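Local coordinates for Non-structural protein NS2 (Bluetongue virus, PDB 1UTY) that binds single-stranded RNA, the modelled piece being the N-terminal RNA-binding domain of the longer viral protein, at residues 10-15 and 37-42; 48-53 and 107-112; 55-60 and 119-124. All coordinates share one frame; numbering follows the deposited sequence.

Interaction 1. Residues 10-15 and 37-42; sequences KNIFVL and IKIGRV
Ile12 and Ile37 face each other as a hydrogen-bonded pair of antiparallel strands, each giving its N-H to the other's carbonyl. The Ile12 N to Ile37 O bond is 2.7 Å long and nearly straight at 174°. At the next hydrogen-bonded pair, Lys10 and Ile39 repeat the exchange, with Ile39 N 2.8 Å from Lys10 O. Between these two pairs comes the non-hydrogen-bonded pair Asn11 and Lys38, where Asn11 CA-H points at Ile37 O and Lys38 CA-H at Lys10 O.

Three isoleucines and a valine share one face. The end of Ile12, turned off the staggered positions at chi2 99°, brings its CD1 to 3.7 Å from Ile39 CD1. Ile37 reaches the other way, its CD1 3.7 Å from Val14 CG2. On the opposite face Asn11 and Lys38 lie side by side; the methylenes of Lys38 slide past the amide oxygen, CD being 3.5 Å from Asn11 OD1. That oxygen is held from outside by Gln36 NE2, which limits the amide's rotation.

The isoleucine face is covered by strand 73-79, through Ile75 and Leu77 on Ile12 and Leu79 on Val14. Along its other edge strand 10-15 bonds to strand 56-59, so within the mixed sheet it lies between strands 34-39 and 56-59.

Interaction 2. Residues 48-53 and 107-112; sequences VKNPEP and RVQYNG
A beta-hairpin end meets a proline-rich connection here. Strands 97-110 and 113-123 are joined through a tight two-residue turn, Asn111-Gly112, whose left-handed backbone angles fit type I′. The irregular chain 48-53, leading from strand 44-48 to strand 56-59, packs against the last residues before that turn.

The polar link is the amide of Asn50. Its ND2 lies 2.9 Å from Gln109 O, in the carbonyl plane and on a lone pair, with an N-H···O angle of 157°. The second hydrogen of the same nitrogen goes to the chain's own Pro51 O, approached from above the carbonyl plane. With both N-H groups committed, the amide has little freedom to rotate, and it ties its own backbone to that of the strand. The side chain takes the crowded position between backbone N and carbonyl carbon (chi1 71°), which brings ND2 back to Pro51 O. Its OD1 rests 3.5 Å from Gln109 CB, the two amide planes being steeply inclined to each other.

Val108 fills the middle, its CB 3.6 Å from Pro51 O and its CG2 4.1 Å from Pro53 CD. The second subunit closes in on this spot: its Gly146 packs on Asn50 and Val108, its Val147 on Pro51, and one of its strands pairs antiparallel with Arg107, carrying the sheet across the interface.

Nearer the turn, Pro53 lies over one face of the Tyr110 ring in a CH-pi contact, CD 3.9 Å from the centroid. At the ring's edge, near its plane, the extended Glu52 places CD 4.0 Å from Tyr110 CE1, its carboxylate almost perpendicular to the ring.

Interaction 3. Residues 55-60 and 119-124; sequences GYVLNV and IKYCKG
Lys120 O takes a hydrogen bond from Val57 N at 2.8 Å and a weaker CA-H contact from Tyr56, whose CA lies 3.2 Å from that oxygen. One step back, Lys120 N bonds to Gly55 O at 2.7 Å and 177°. The pattern repeats further on, with Val57 O taking Cys122 N, Cys122 O taking Asn59 N, and Asn59 O taking Gly124 N.

This is the regular bonding of two parallel strands, here the neighbours 56-59 and 113-123 inside the mixed sheet, their axes 17° from parallel. On one face Lys120 runs alongside Tyr56, its CG over the rim of the ring and its CE 3.8 Å from Tyr56 OH. Both polar ends converge on Asp70, Lys120 by a salt bridge and Tyr56 by a hydrogen bond. Cys122 SG sits in the plane of the Tyr56 ring, at its edge, 4.0 Å from CD2.

The other face carries Val57, Asn59 and Tyr121. Leu144 of the second subunit packs on Val57 and Tyr121. With CG anti to the backbone N (chi1 -179°), Asn59 turns its ND2 to donate to Tyr121 OH at 2.7 Å.

Interactions 1 and 3 lie within one mixed sheet, and interaction 2 packs a loop on the end of its strand 97-110. Strand 56-59 joins interactions 1 and 3: Phe13 N lies 2.8 Å from Tyr56 O and Leu15 N 2.8 Å from Leu58 O, so strands 34-39, 10-15, 56-59 and 113-123 are laid down side by side. The 48-53 chain of interaction 2 packs against the Phe13 ring and against Ile119 of strand 113-123. There Phe13 CG comes within 3.7 Å of Pro51 CA, and Pro51 CG within 3.8 Å of Val57 CG2. The centres of the three contacts are about 12 to 14 Å apart. Leu144 of the second subunit reaches Leu15, at the end of segment 10-15, as well as interaction 3.

Interaction 1. Residues 10-15 and 37-42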
# COMPACT_ATOMS: atom_id res chain seq x y z
N LYS A 10 5.75 -17.63 2.05
CA LYS A 10 4.66 -17.00 1.31
C LYS A 10 4.53 -17.55 -0.11
O LYS A 10 5.54 -17.76 -0.81
CB LYS A 10 4.81 -15.47 1.27
CG LYS A 10 4.85 -14.76 2.65
CD LYS A 10 3.52 -14.84 3.42
CE LYS A 10 3.75 -14.81 4.94
NZ LYS A 10 2.94 -15.82 5.72
N ASN A 11 3.28 -17.76 -0.54
CA ASN A 11 2.97 -18.24 -1.88
C ASN A 11 2.19 -17.25 -2.70
O ASN A 11 1.04 -16.95 -2.40
CB ASN A 11 2.18 -19.55 -1.79
CG ASN A 11 3.05 -20.71 -1.45
OD1 ASN A 11 3.73 -21.25 -2.32
ND2 ASN A 11 3.08 -21.07 -0.17
N ILE A 12 2.82 -16.74 -3.75
CA ILE A 12 2.24 -15.75 -4.61
C ILE A 12 1.96 -16.42 -5.95
O ILE A 12 2.83 -17.05 -6.53
CB ILE A 12 3.19 -14.50 -4.73
CG1 ILE A 12 3.40 -13.87 -3.35
CG2 ILE A 12 2.61 -13.42 -5.64
CD1 ILE A 12 4.69 -14.28 -2.69
N PHE A 13 0.71 -16.30 -6.38
CA PHE A 13 0.25 -16.87 -7.63
C PHE A 13 -0.06 -15.70 -8.54
O PHE A 13 -1.07 -15.03 -8.37
CB PHE A 13 -0.98 -17.75 -7.37
CG PHE A 13 -0.70 -18.90 -6.43
CD1 PHE A 13 -0.23 -20.12 -6.92
CD2 PHE A 13 -0.85 -18.74 -5.05
CE1 PHE A 13 0.06 -21.19 -6.05
CE2 PHE A 13 -0.58 -19.79 -4.16
CZ PHE A 13 -0.11 -21.03 -4.67
N VAL A 14 0.85 -15.42 -9.46
CA VAL A 14 0.68 -14.30 -10.37
C VAL A 14 -0.27 -14.72 -11.47
O VAL A 14 -0.08 -15.76 -12.11
CB VAL A 14 2.02 -13.80 -10.96
CG1 VAL A 14 1.80 -12.56 -11.80
CG2 VAL A 14 3.01 -13.47 -9.82
N LEU A 15 -1.33 -13.93 -11.63
CA LEU A 15 -2.25 -14.05 -12.74
C LEU A 15 -1.93 -12.87 -13.65
O LEU A 15 -2.18 -11.71 -13.30
CB LEU A 15 -3.70 -13.99 -12.25
CG LEU A 15 -4.80 -13.93 -13.33
CD1 LEU A 15 -4.79 -15.17 -14.24
CD2 LEU A 15 -6.20 -13.72 -12.71
N ILE A 37 4.98 -18.10 -7.30
CA ILE A 37 6.22 -17.68 -6.66
C ILE A 37 6.18 -18.02 -5.17
O ILE A 37 5.35 -17.52 -4.44
CB ILE A 37 6.48 -16.17 -6.85
CG1 ILE A 37 6.40 -15.83 -8.35
CG2 ILE A 37 7.84 -15.76 -6.25
CD1 ILE A 37 6.42 -14.35 -8.63
N LYS A 38 7.08 -18.90 -4.76
CA LYS A 38 7.18 -19.32 -3.37
C LYS A 38 8.42 -18.71 -2.74
O LYS A 38 9.52 -18.88 -3.25
CB LYS A 38 7.25 -20.84 -3.27
CG LYS A 38 7.27 -21.36 -1.84
CD LYS A 38 6.81 -22.82 -1.77
CE LYS A 38 7.96 -23.78 -2.04
NZ LYS A 38 7.51 -25.23 -2.08
N ILE A 39 8.21 -17.98 -1.64
CA ILE A 39 9.31 -17.34 -0.92
C ILE A 39 9.44 -18.01 0.44
O ILE A 39 8.43 -18.25 1.10
CB ILE A 39 9.06 -15.82 -0.74
CG1 ILE A 39 8.97 -15.13 -2.09
CG2 ILE A 39 10.19 -15.18 0.06
CD1 ILE A 39 8.31 -13.78 -2.00
N GLY A 40 10.66 -18.36 0.84
CA GLY A 40 10.88 -18.96 2.15
C GLY A 40 12.07 -19.89 2.19
O GLY A 40 12.99 -19.76 1.40
N ARG A 41 12.04 -20.83 3.13
CA ARG A 41 13.08 -21.83 3.29
C ARG A 41 13.34 -22.54 1.95
O ARG A 41 14.49 -22.77 1.58
CB ARG A 41 12.65 -22.87 4.35
CG ARG A 41 13.72 -23.85 4.79
CD ARG A 41 13.26 -24.80 5.90
NE ARG A 41 13.78 -26.15 5.76
CZ ARG A 41 14.36 -26.84 6.75
NH1 ARG A 41 14.51 -26.31 7.96
NH2 ARG A 41 14.80 -28.07 6.53
N VAL A 42 12.25 -22.89 1.29
CA VAL A 42 12.26 -23.48 -0.03
C VAL A 42 11.66 -22.44 -0.96
O VAL A 42 10.59 -21.89 -0.69
CB VAL A 42 11.42 -24.78 -0.06
CG1 VAL A 42 11.43 -25.42 -1.45
CG2 VAL A 42 11.93 -25.76 1.01

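Interaction 2. Residues 48-53 and 107-112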
# COMPACT_ATOMS: atom_id res chain seq x y z
N VAL A 48 1.22 -23.00 -12.51
CA VAL A 48 0.26 -23.91 -11.88
C VAL A 48 -1.19 -23.63 -12.26
O VAL A 48 -1.51 -22.56 -12.80
CB VAL A 48 0.40 -23.92 -10.34
CG1 VAL A 48 1.68 -24.60 -9.93
CG2 VAL A 48 0.30 -22.49 -9.76
N LYS A 49 -2.06 -24.59 -11.98
CA LYS A 49 -3.46 -24.48 -12.37
C LYS A 49 -4.24 -23.61 -11.39
O LYS A 49 -5.22 -22.94 -11.77
CB LYS A 49 -4.12 -25.87 -12.52
CG LYS A 49 -3.95 -26.85 -11.34
CD LYS A 49 -4.58 -28.24 -11.61
CE LYS A 49 -3.53 -29.29 -11.99
NZ LYS A 49 -4.12 -30.63 -12.41
N ASN A 50 -3.83 -23.62 -10.12
CA ASN A 50 -4.64 -22.96 -9.10
C ASN A 50 -3.84 -22.48 -7.88
O ASN A 50 -2.79 -23.03 -7.55
CB ASN A 50 -5.84 -23.85 -8.69
CG ASN A 50 -5.43 -25.08 -7.90
OD1 ASN A 50 -5.19 -26.14 -8.47
ND2 ASN A 50 -5.35 -24.93 -6.58
N PRO A 51 -4.34 -21.45 -7.21
CA PRO A 51 -3.74 -21.00 -5.95
C PRO A 51 -4.00 -21.99 -4.81
O PRO A 51 -5.01 -22.69 -4.81
CB PRO A 51 -4.45 -19.67 -5.67
CG PRO A 51 -5.73 -19.77 -6.38
CD PRO A 51 -5.51 -20.64 -7.59
N GLU A 52 -3.09 -22.03 -3.86
CA GLU A 52 -3.17 -22.93 -2.71
C GLU A 52 -3.76 -22.16 -1.54
O GLU A 52 -3.77 -20.93 -1.56
CB GLU A 52 -1.78 -23.41 -2.36
CG GLU A 52 -1.09 -24.21 -3.45
CD GLU A 52 0.31 -24.66 -3.05
OE1 GLU A 52 0.95 -23.99 -2.19
OE2 GLU A 52 0.77 -25.69 -3.60
N PRO A 53 -4.25 -22.87 -0.52
CA PRO A 53 -4.78 -22.23 0.69
C PRO A 53 -3.79 -21.26 1.32
O PRO A 53 -2.59 -21.48 1.27
CB PRO A 53 -5.02 -23.42 1.63
CG PRO A 53 -5.29 -24.54 0.71
CD PRO A 53 -4.38 -24.34 -0.47
N ARG A 107 -13.08 -22.64 -2.53
CA ARG A 107 -12.65 -24.03 -2.55
C ARG A 107 -11.60 -24.21 -3.64
O ARG A 107 -11.76 -23.70 -4.75
CB ARG A 107 -13.83 -24.95 -2.83
CG ARG A 107 -14.48 -25.49 -1.59
CD ARG A 107 -15.78 -26.19 -1.87
NE ARG A 107 -15.59 -27.57 -2.28
CZ ARG A 107 -15.31 -28.58 -1.45
NH1 ARG A 107 -15.18 -28.35 -0.15
NH2 ARG A 107 -15.17 -29.81 -1.93
N VAL A 108 -10.54 -24.93 -3.30
CA VAL A 108 -9.41 -25.15 -4.21
C VAL A 108 -8.77 -26.53 -4.04
O VAL A 108 -8.87 -27.16 -2.96
CB VAL A 108 -8.29 -24.07 -4.05
CG1 VAL A 108 -8.72 -22.73 -4.64
CG2 VAL A 108 -7.86 -23.93 -2.59
N GLN A 109 -8.13 -26.99 -5.11
CA GLN A 109 -7.27 -28.17 -5.11
C GLN A 109 -6.01 -27.94 -4.26
O GLN A 109 -5.22 -27.04 -4.55
CB GLN A 109 -6.85 -28.53 -6.54
CG GLN A 109 -7.84 -29.40 -7.28
CD GLN A 109 -7.18 -30.50 -8.12
OE1 GLN A 109 -5.96 -30.70 -8.06
NE2 GLN A 109 -7.98 -31.21 -8.90
N TYR A 110 -5.86 -28.76 -3.22
CA TYR A 110 -4.64 -28.84 -2.42
C TYR A 110 -4.20 -30.30 -2.33
O TYR A 110 -4.97 -31.16 -1.89
CB TYR A 110 -4.85 -28.28 -1.01
CG TYR A 110 -3.57 -27.92 -0.28
CD1 TYR A 110 -2.51 -27.29 -0.95
CD2 TYR A 110 -3.42 -28.20 1.08
CE1 TYR A 110 -1.34 -26.95 -0.28
CE2 TYR A 110 -2.25 -27.86 1.76
CZ TYR A 110 -1.21 -27.24 1.07
OH TYR A 110 -0.05 -26.91 1.74
N ASN A 111 -2.96 -30.56 -2.76
CA ASN A 111 -2.44 -31.92 -2.92
C ASN A 111 -3.39 -32.79 -3.74
O ASN A 111 -3.70 -33.91 -3.36
CB ASN A 111 -2.13 -32.58 -1.56
CG ASN A 111 -1.41 -31.65 -0.60
OD1 ASN A 111 -0.43 -30.98 -0.96
ND2 ASN A 111 -1.90 -31.60 0.64
N GLY A 112 -3.86 -32.24 -4.85
CA GLY A 112 -4.83 -32.91 -5.71
C GLY A 112 -6.19 -33.20 -5.08
O GLY A 112 -6.86 -34.12 -5.52

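Interaction 3. Residues 55-60 and 119-124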
# COMPACT_ATOMS: atom_id res chain seq x y z
N GLY A 55 -2.79 -18.72 0.17
CA GLY A 55 -2.04 -18.07 -0.90
C GLY A 55 -2.57 -16.71 -1.35
O GLY A 55 -3.74 -16.34 -1.08
N TYR A 56 -1.71 -15.98 -2.04
CA TYR A 56 -2.04 -14.66 -2.60
C TYR A 56 -2.22 -14.80 -4.10
O TYR A 56 -1.35 -15.36 -4.78
CB TYR A 56 -0.90 -13.65 -2.33
CG TYR A 56 -0.64 -13.40 -0.87
CD1 TYR A 56 0.06 -14.33 -0.09
CD2 TYR A 56 -1.11 -12.25 -0.25
CE1 TYR A 56 0.28 -14.11 1.27
CE2 TYR A 56 -0.89 -12.02 1.10
CZ TYR A 56 -0.19 -12.95 1.84
OH TYR A 56 0.02 -12.69 3.16
N VAL A 57 -3.35 -14.33 -4.61
CA VAL A 57 -3.49 -14.19 -6.05
C VAL A 57 -3.14 -12.75 -6.38
O VAL A 57 -3.78 -11.81 -5.93
CB VAL A 57 -4.92 -14.53 -6.55
CG1 VAL A 57 -5.09 -14.16 -8.01
CG2 VAL A 57 -5.22 -16.01 -6.33
N LEU A 58 -2.06 -12.60 -7.14
CA LEU A 58 -1.63 -11.31 -7.60
C LEU A 58 -2.02 -11.18 -9.07
O LEU A 58 -1.33 -11.68 -9.97
CB LEU A 58 -0.13 -11.16 -7.39
CG LEU A 58 0.50 -9.82 -7.79
CD1 LEU A 58 -0.29 -8.64 -7.15
CD2 LEU A 58 1.99 -9.80 -7.42
N ASN A 59 -3.17 -10.56 -9.29
CA ASN A 59 -3.69 -10.25 -10.61
C ASN A 59 -3.00 -8.96 -11.05
O ASN A 59 -3.19 -7.90 -10.43
CB ASN A 59 -5.20 -10.09 -10.49
CG ASN A 59 -5.90 -9.78 -11.83
OD1 ASN A 59 -5.28 -9.50 -12.84
ND2 ASN A 59 -7.23 -9.81 -11.81
N VAL A 60 -2.14 -9.04 -12.07
CA VAL A 60 -1.52 -7.83 -12.63
C VAL A 60 -1.80 -7.69 -14.12
O VAL A 60 -2.08 -8.68 -14.78
CB VAL A 60 0.02 -7.73 -12.33
CG1 VAL A 60 0.30 -7.87 -10.84
CG2 VAL A 60 0.82 -8.72 -13.13
N ILE A 119 -8.12 -17.56 0.39
CA ILE A 119 -7.18 -17.03 -0.58
C ILE A 119 -7.18 -15.51 -0.45
O ILE A 119 -8.21 -14.91 -0.21
CB ILE A 119 -7.55 -17.43 -2.01
CG1 ILE A 119 -7.89 -18.92 -2.09
CG2 ILE A 119 -6.42 -17.10 -2.99
CD1 ILE A 119 -6.71 -19.86 -2.22
N LYS A 120 -6.02 -14.90 -0.62
CA LYS A 120 -5.95 -13.45 -0.53
C LYS A 120 -5.87 -12.88 -1.93
O LYS A 120 -4.90 -13.14 -2.65
CB LYS A 120 -4.77 -13.03 0.36
CG LYS A 120 -4.58 -13.96 1.55
CD LYS A 120 -4.20 -13.26 2.82
CE LYS A 120 -3.38 -14.22 3.69
NZ LYS A 120 -3.34 -13.76 5.10
N TYR A 121 -6.92 -12.16 -2.33
CA TYR A 121 -6.99 -11.56 -3.65
C TYR A 121 -6.37 -10.16 -3.69
O TYR A 121 -6.72 -9.28 -2.90
CB TYR A 121 -8.43 -11.51 -4.19
CG TYR A 121 -8.49 -10.98 -5.61
CD1 TYR A 121 -7.95 -11.73 -6.67
CD2 TYR A 121 -9.01 -9.73 -5.89
CE1 TYR A 121 -7.98 -11.24 -7.98
CE2 TYR A 121 -9.04 -9.23 -7.18
CZ TYR A 121 -8.53 -9.99 -8.22
OH TYR A 121 -8.56 -9.48 -9.51
N CYS A 122 -5.46 -9.96 -4.65
CA CYS A 122 -4.68 -8.73 -4.75
C CYS A 122 -4.67 -8.27 -6.20
O CYS A 122 -4.22 -9.02 -7.09
CB CYS A 122 -3.24 -8.95 -4.29
SG CYS A 122 -3.08 -9.82 -2.72
N LYS A 123 -5.17 -7.07 -6.44
CA LYS A 123 -5.23 -6.53 -7.78
C LYS A 123 -4.31 -5.32 -7.89
O LYS A 123 -4.48 -4.33 -7.18
CB LYS A 123 -6.68 -6.17 -8.18
CG LYS A 123 -6.80 -5.55 -9.59
CD LYS A 123 -8.11 -5.89 -10.29
CE LYS A 123 -8.27 -5.15 -11.64
NZ LYS A 123 -7.02 -5.18 -12.50
N GLY A 124 -3.33 -5.43 -8.76
CA GLY A 124 -2.38 -4.36 -9.01
C GLY A 124 -2.73 -3.71 -10.33
O GLY A 124 -3.24 -4.36 -11.22